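Local atomic coordinates of Ycf48-like protein (Thermosynechococcus elongatus, PDB entry 5OJ5), a protein that binds the C-terminal extension of the D1 protein and probably assists early photosystem II assembly and replacement of photodamaged D1. Residues His228-Gly231 and Arg237-Met240; Ile247-Pro252 and Leu275-Pro280. All coordinates share one frame; numbering follows the deposited sequence.

Contact 1 of 2, residues His228-Gly231 and Arg237-Met240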
loop_
_atom_site.group_PDB
_atom_site.type_symbol
_atom_site.label_atom_id
_atom_site.label_comp_id
_atom_site.label_asym_id
_atom_site.label_seq_id
_atom_site.Cartn_x
_atom_site.Cartn_y
_atom_site.Cartn_z
ATOM N N HIS A 228 13.622 2.426 -3.757
ATOM C CA HIS A 228 12.318 2.965 -4.072
ATOM C C HIS A 228 11.224 2.524 -3.114
ATOM O O HIS A 228 10.442 3.338 -2.629
ATOM C CB HIS A 228 11.843 2.605 -5.469
ATOM C CG HIS A 228 10.544 3.256 -5.744
ATOM N ND1 HIS A 228 10.409 4.629 -5.698
ATOM C CD2 HIS A 228 9.291 2.753 -5.854
ATOM C CE1 HIS A 228 9.143 4.950 -5.866
ATOM N NE2 HIS A 228 8.445 3.833 -5.971
ATOM N N ASN A 229 11.145 1.225 -2.818
ATOM C CA ASN A 229 10.098 0.675 -1.962
ATOM C C ASN A 229 10.649 -0.539 -1.240
ATOM O O ASN A 229 11.582 -1.176 -1.726
ATOM C CB ASN A 229 8.829 0.336 -2.771
ATOM C CG ASN A 229 7.567 0.237 -1.931
ATOM O OD1 ASN A 229 7.594 0.380 -0.697
ATOM N ND2 ASN A 229 6.438 -0.001 -2.599
ATOM N N MET A 230 10.069 -0.821 -0.075
ATOM C CA MET A 230 10.457 -1.988 0.717
ATOM C C MET A 230 9.237 -2.480 1.457
ATOM O O MET A 230 8.352 -1.681 1.815
ATOM C CB MET A 230 11.525 -1.682 1.754
ATOM C CG MET A 230 12.847 -1.301 1.123
ATOM S SD MET A 230 14.142 -0.935 2.333
ATOM C CE MET A 230 14.438 -2.576 2.945
ATOM N N GLY A 231 9.216 -3.781 1.766
ATOM C CA GLY A 231 8.149 -4.379 2.544
ATOM C C GLY A 231 8.549 -5.707 3.084
ATOM O O GLY A 231 9.729 -6.069 3.061
ATOM N N ARG A 237 11.028 -12.130 6.058
ATOM C CA ARG A 237 12.103 -11.410 5.386
ATOM C C ARG A 237 11.592 -10.051 4.926
ATOM O O ARG A 237 10.392 -9.753 4.983
ATOM C CB ARG A 237 12.621 -12.220 4.195
ATOM C CG ARG A 237 13.301 -13.540 4.589
ATOM C CD ARG A 237 13.702 -14.325 3.340
ATOM N NE ARG A 237 12.506 -14.780 2.658
ATOM C CZ ARG A 237 12.341 -14.870 1.335
ATOM N NH1 ARG A 237 13.295 -14.534 0.461
ATOM N NH2 ARG A 237 11.176 -15.283 0.881
ATOM N N LEU A 238 12.525 -9.235 4.453
ATOM C CA LEU A 238 12.248 -7.993 3.755
ATOM C C LEU A 238 12.491 -8.177 2.266
ATOM O O LEU A 238 13.339 -8.968 1.836
ATOM C CB LEU A 238 13.137 -6.867 4.257
ATOM C CG LEU A 238 12.998 -6.365 5.712
ATOM C CD1 LEU A 238 14.197 -5.457 6.129
ATOM C CD2 LEU A 238 11.736 -5.628 5.854
ATOM N N TRP A 239 11.776 -7.363 1.483
ATOM C CA TRP A 239 12.057 -7.196 0.068
ATOM C C TRP A 239 12.341 -5.724 -0.189
ATOM O O TRP A 239 11.878 -4.851 0.542
ATOM C CB TRP A 239 10.899 -7.704 -0.826
ATOM C CG TRP A 239 9.553 -7.094 -0.565
ATOM C CD1 TRP A 239 8.534 -7.635 0.181
ATOM C CD2 TRP A 239 9.069 -5.843 -1.057
ATOM N NE1 TRP A 239 7.442 -6.807 0.173
ATOM C CE2 TRP A 239 7.745 -5.694 -0.572
ATOM C CE3 TRP A 239 9.602 -4.830 -1.870
ATOM C CZ2 TRP A 239 6.963 -4.581 -0.865
ATOM C CZ3 TRP A 239 8.816 -3.702 -2.142
ATOM C CH2 TRP A 239 7.515 -3.588 -1.632
ATOM N N MET A 240 13.069 -5.469 -1.271
ATOM C CA MET A 240 13.304 -4.122 -1.755
ATOM C C MET A 240 13.140 -4.043 -3.262
ATOM O O MET A 240 13.503 -4.976 -3.988
ATOM C CB MET A 240 14.707 -3.577 -1.364
ATOM C CG MET A 240 15.873 -4.372 -1.903
ATOM S SD MET A 240 17.477 -3.611 -1.569
ATOM C CE MET A 240 17.516 -3.453 0.141
#
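The indole of Trp239 lies flat against the backbone of Met230 and Gly231. Gly231 N sits over the centre of one indole face, 3.3 Å above its plane. Met230 C lies over the same face, nearer the rim. Gly231 CA adds a CH-pi contact, 3.7 Å from the centroid of the five-membered ring. Gly231 has no side chain, which lets the ring come this close. Asn229 ND2 comes to the edge of the indole, in its plane. The Asn229 amide is turned 72° against the ring, with CG 3.8 Å from Trp239 CH2. The hydrogen bond of ND2 to Leu273 O, helped by a weak one from Met230 N to OD1, probably favours this rotation of the amide. With chi1 at 56°, Trp239 CG stands between its backbone N and carbonyl carbon, and the ring folds over the partner strand. On the other face of the sheet, Met230 and Met240 run side by side in the same direction, CG of Met230 being 3.9 Å from CB of Met240. Two backbone bonds join Gly231 and Trp239: Gly231 N to Trp239 O at 3.1 Å, and Trp239 N to Gly231 O at 2.9 Å. They make a hydrogen-bonded antiparallel pair. His228 and Asn229 both face Ile241, a classic beta bulge. The whole is a beta hairpin of strands 227-232 and 238-242, part of one blade of the seven-bladed propeller.

Contact 2 of 2, residues Ile247-Pro252 and Leu275-Pro280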
loop_
_atom_site.group_PDB
_atom_site.type_symbol
_atom_site.label_atom_id
_atom_site.label_comp_id
_atom_site.label_asym_id
_atom_site.label_seq_id
_atom_site.Cartn_x
_atom_site.Cartn_y
_atom_site.Cartn_z
ATOM N N ILE A 247 15.255 -5.820 -7.926
ATOM C CA ILE A 247 14.698 -6.212 -6.629
ATOM C C ILE A 247 15.681 -7.098 -5.877
ATOM O O ILE A 247 16.585 -7.684 -6.476
ATOM C CB ILE A 247 13.312 -6.897 -6.713
ATOM C CG1 ILE A 247 13.455 -8.320 -7.253
ATOM C CG2 ILE A 247 12.350 -6.068 -7.510
ATOM C CD1 ILE A 247 12.138 -9.096 -7.298
ATOM N N ALA A 248 15.497 -7.202 -4.557
ATOM C CA ALA A 248 16.270 -8.132 -3.741
ATOM C C ALA A 248 15.492 -8.515 -2.491
ATOM O O ALA A 248 14.513 -7.859 -2.110
ATOM C CB ALA A 248 17.644 -7.551 -3.353
ATOM N N PHE A 249 15.931 -9.600 -1.854
ATOM C CA PHE A 249 15.315 -10.135 -0.648
ATOM C C PHE A 249 16.376 -10.317 0.424
ATOM O O PHE A 249 17.520 -10.693 0.136
ATOM C CB PHE A 249 14.675 -11.505 -0.929
ATOM C CG PHE A 249 13.607 -11.453 -1.978
ATOM C CD1 PHE A 249 12.313 -11.169 -1.618
ATOM C CD2 PHE A 249 13.899 -11.621 -3.318
ATOM C CE1 PHE A 249 11.297 -11.093 -2.593
ATOM C CE2 PHE A 249 12.890 -11.545 -4.288
ATOM C CZ PHE A 249 11.586 -11.274 -3.916
ATOM N N SER A 250 15.982 -10.090 1.673
ATOM C CA SER A 250 16.925 -10.224 2.765
ATOM C C SER A 250 17.175 -11.702 3.100
ATOM O O SER A 250 16.375 -12.597 2.799
ATOM C CB SER A 250 16.443 -9.441 3.988
ATOM O OG SER A 250 15.277 -9.998 4.539
ATOM N N ASP A 251 18.331 -11.931 3.726
ATOM C CA ASP A 251 18.788 -13.270 4.104
ATOM C C ASP A 251 17.901 -13.811 5.219
ATOM O O ASP A 251 17.595 -13.079 6.169
ATOM C CB ASP A 251 20.236 -13.096 4.604
ATOM C CG ASP A 251 20.813 -14.332 5.313
ATOM O OD1 ASP A 251 21.863 -14.182 5.979
ATOM O OD2 ASP A 251 20.256 -15.438 5.212
ATOM N N PRO A 252 17.457 -15.069 5.148
ATOM C CA PRO A 252 16.655 -15.590 6.267
ATOM C C PRO A 252 17.379 -15.578 7.607
ATOM O O PRO A 252 16.732 -15.393 8.643
ATOM C CB PRO A 252 16.270 -17.006 5.808
ATOM C CG PRO A 252 17.158 -17.300 4.634
ATOM C CD PRO A 252 17.463 -15.987 3.997
ATOM N N LEU A 275 5.318 -4.670 -4.722
ATOM C CA LEU A 275 5.519 -6.113 -4.738
ATOM C C LEU A 275 4.593 -6.674 -3.667
ATOM O O LEU A 275 4.564 -6.143 -2.541
ATOM C CB LEU A 275 6.993 -6.415 -4.398
ATOM C CG LEU A 275 7.434 -7.875 -4.437
ATOM C CD1 LEU A 275 8.929 -7.937 -4.658
ATOM C CD2 LEU A 275 7.115 -8.593 -3.161
ATOM N N ALA A 276 3.821 -7.703 -3.984
ATOM C CA ALA A 276 2.967 -8.312 -2.979
ATOM C C ALA A 276 2.778 -9.782 -3.246
ATOM O O ALA A 276 2.744 -10.221 -4.399
ATOM C CB ALA A 276 1.592 -7.626 -2.918
ATOM N N TYR A 277 2.607 -10.541 -2.176
ATOM C CA TYR A 277 2.409 -11.977 -2.235
ATOM C C TYR A 277 0.926 -12.324 -2.209
ATOM O O TYR A 277 0.190 -11.882 -1.322
ATOM C CB TYR A 277 3.087 -12.671 -1.055
ATOM C CG TYR A 277 4.594 -12.660 -1.089
ATOM C CD1 TYR A 277 5.293 -13.835 -1.327
ATOM C CD2 TYR A 277 5.332 -11.475 -0.884
ATOM C CE1 TYR A 277 6.676 -13.834 -1.350
ATOM C CE2 TYR A 277 6.725 -11.489 -0.932
ATOM C CZ TYR A 277 7.389 -12.665 -1.156
ATOM O OH TYR A 277 8.767 -12.635 -1.173
ATOM N N ARG A 278 0.484 -13.138 -3.146
ATOM C CA ARG A 278 -0.856 -13.720 -3.050
ATOM C C ARG A 278 -0.853 -14.935 -2.139
ATOM O O ARG A 278 -1.838 -15.194 -1.434
ATOM C CB ARG A 278 -1.370 -14.097 -4.456
ATOM C CG ARG A 278 -2.820 -14.534 -4.412
ATOM C CD ARG A 278 -3.361 -14.879 -5.790
ATOM N NE ARG A 278 -2.772 -16.079 -6.363
ATOM C CZ ARG A 278 -3.172 -17.319 -6.094
ATOM N NH1 ARG A 278 -4.204 -17.503 -5.275
ATOM N NH2 ARG A 278 -2.562 -18.332 -6.677
ATOM N N THR A 279 0.233 -15.722 -2.197
ATOM C CA THR A 279 0.435 -16.916 -1.401
ATOM C C THR A 279 1.906 -16.904 -1.020
ATOM O O THR A 279 2.662 -16.067 -1.516
ATOM C CB THR A 279 0.156 -18.188 -2.220
ATOM O OG1 THR A 279 1.161 -18.311 -3.216
ATOM C CG2 THR A 279 -1.248 -18.167 -2.815
ATOM N N PRO A 280 2.379 -17.842 -0.205
ATOM C CA PRO A 280 3.806 -17.816 0.134
ATOM C C PRO A 280 4.724 -17.940 -1.067
ATOM O O PRO A 280 5.839 -17.412 -1.014
ATOM C CB PRO A 280 3.963 -18.999 1.107
ATOM C CG PRO A 280 2.641 -19.106 1.776
ATOM C CD PRO A 280 1.622 -18.711 0.717
#
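Leu275 rests its CD1 methyl against Ile247 and Phe249. This methyl is the bump. It sits over the shallow notch where the CD1 methyl of Ile247 meets the tip of the Phe249 ring. Leu275 CD1 is 4.3 Å from Ile247 CD1. The same methyl lies 4.3 Å from Phe249 CZ, so it touches both neighbours without pressing on either. Ile247 and Phe249 are two residues apart on strand 247-251, and their CB atoms both point toward the strand of Leu275. Ala248, between them, points away.

The backbones themselves stay far apart. The strand axes come no closer than 11.3 Å and run at 51° to each other. Side chains bridge the gap, and Trp239 of strand 238-242 fills part of it, touching both Phe249 and Leu275. This is how neighbouring blades of a beta-propeller pack: each blade is a twisted antiparallel sheet, and apolar side chains fill the space between two sheet faces. Here strand 246-251 belongs to one blade and strand 272-277 to the next.

A second bump is the hydroxyl of Tyr277. Phe249 and Tyr277 reach across from opposite directions. Tyr277 OH comes obliquely to the Phe249 ring and lies 3.3 Å from CE1. Phe249 CD1 is the next atom along, 3.9 Å from the same oxygen. Tyr277 CG is anti to the carbonyl carbon (chi1 -70°), which carries the ring across the gap, although the CB bond itself does not aim at strand 247-251. Thr279 O lies at the edge of the tyrosine ring, in its plane. Thr233 and Pro234 also touch Tyr277. Val283 and Leu285 of its own sheet also touch the Leu275 side chain, while Trp302 touches Ile247.

Contact 1 forms a hairpin within one blade, and contact 2 joins that blade to the next. Their centres are 8 Å apart, on the same side of the chain's centre. Strand 238-242 lies between strands 227-232 and 246-251 in the sheet. Met240 N is hydrogen-bonded to Ala248 O at 2.9 Å. Leu238 N is hydrogen-bonded to Ser250 OG, also at 2.9 Å. Trp239 ties the two contacts together: it touches Phe249 and Leu275, and its CZ2 lies 3.3 Å from Leu275 O. The Arg-rich patch, residues 202-226, ends just before contact 1 in the chain.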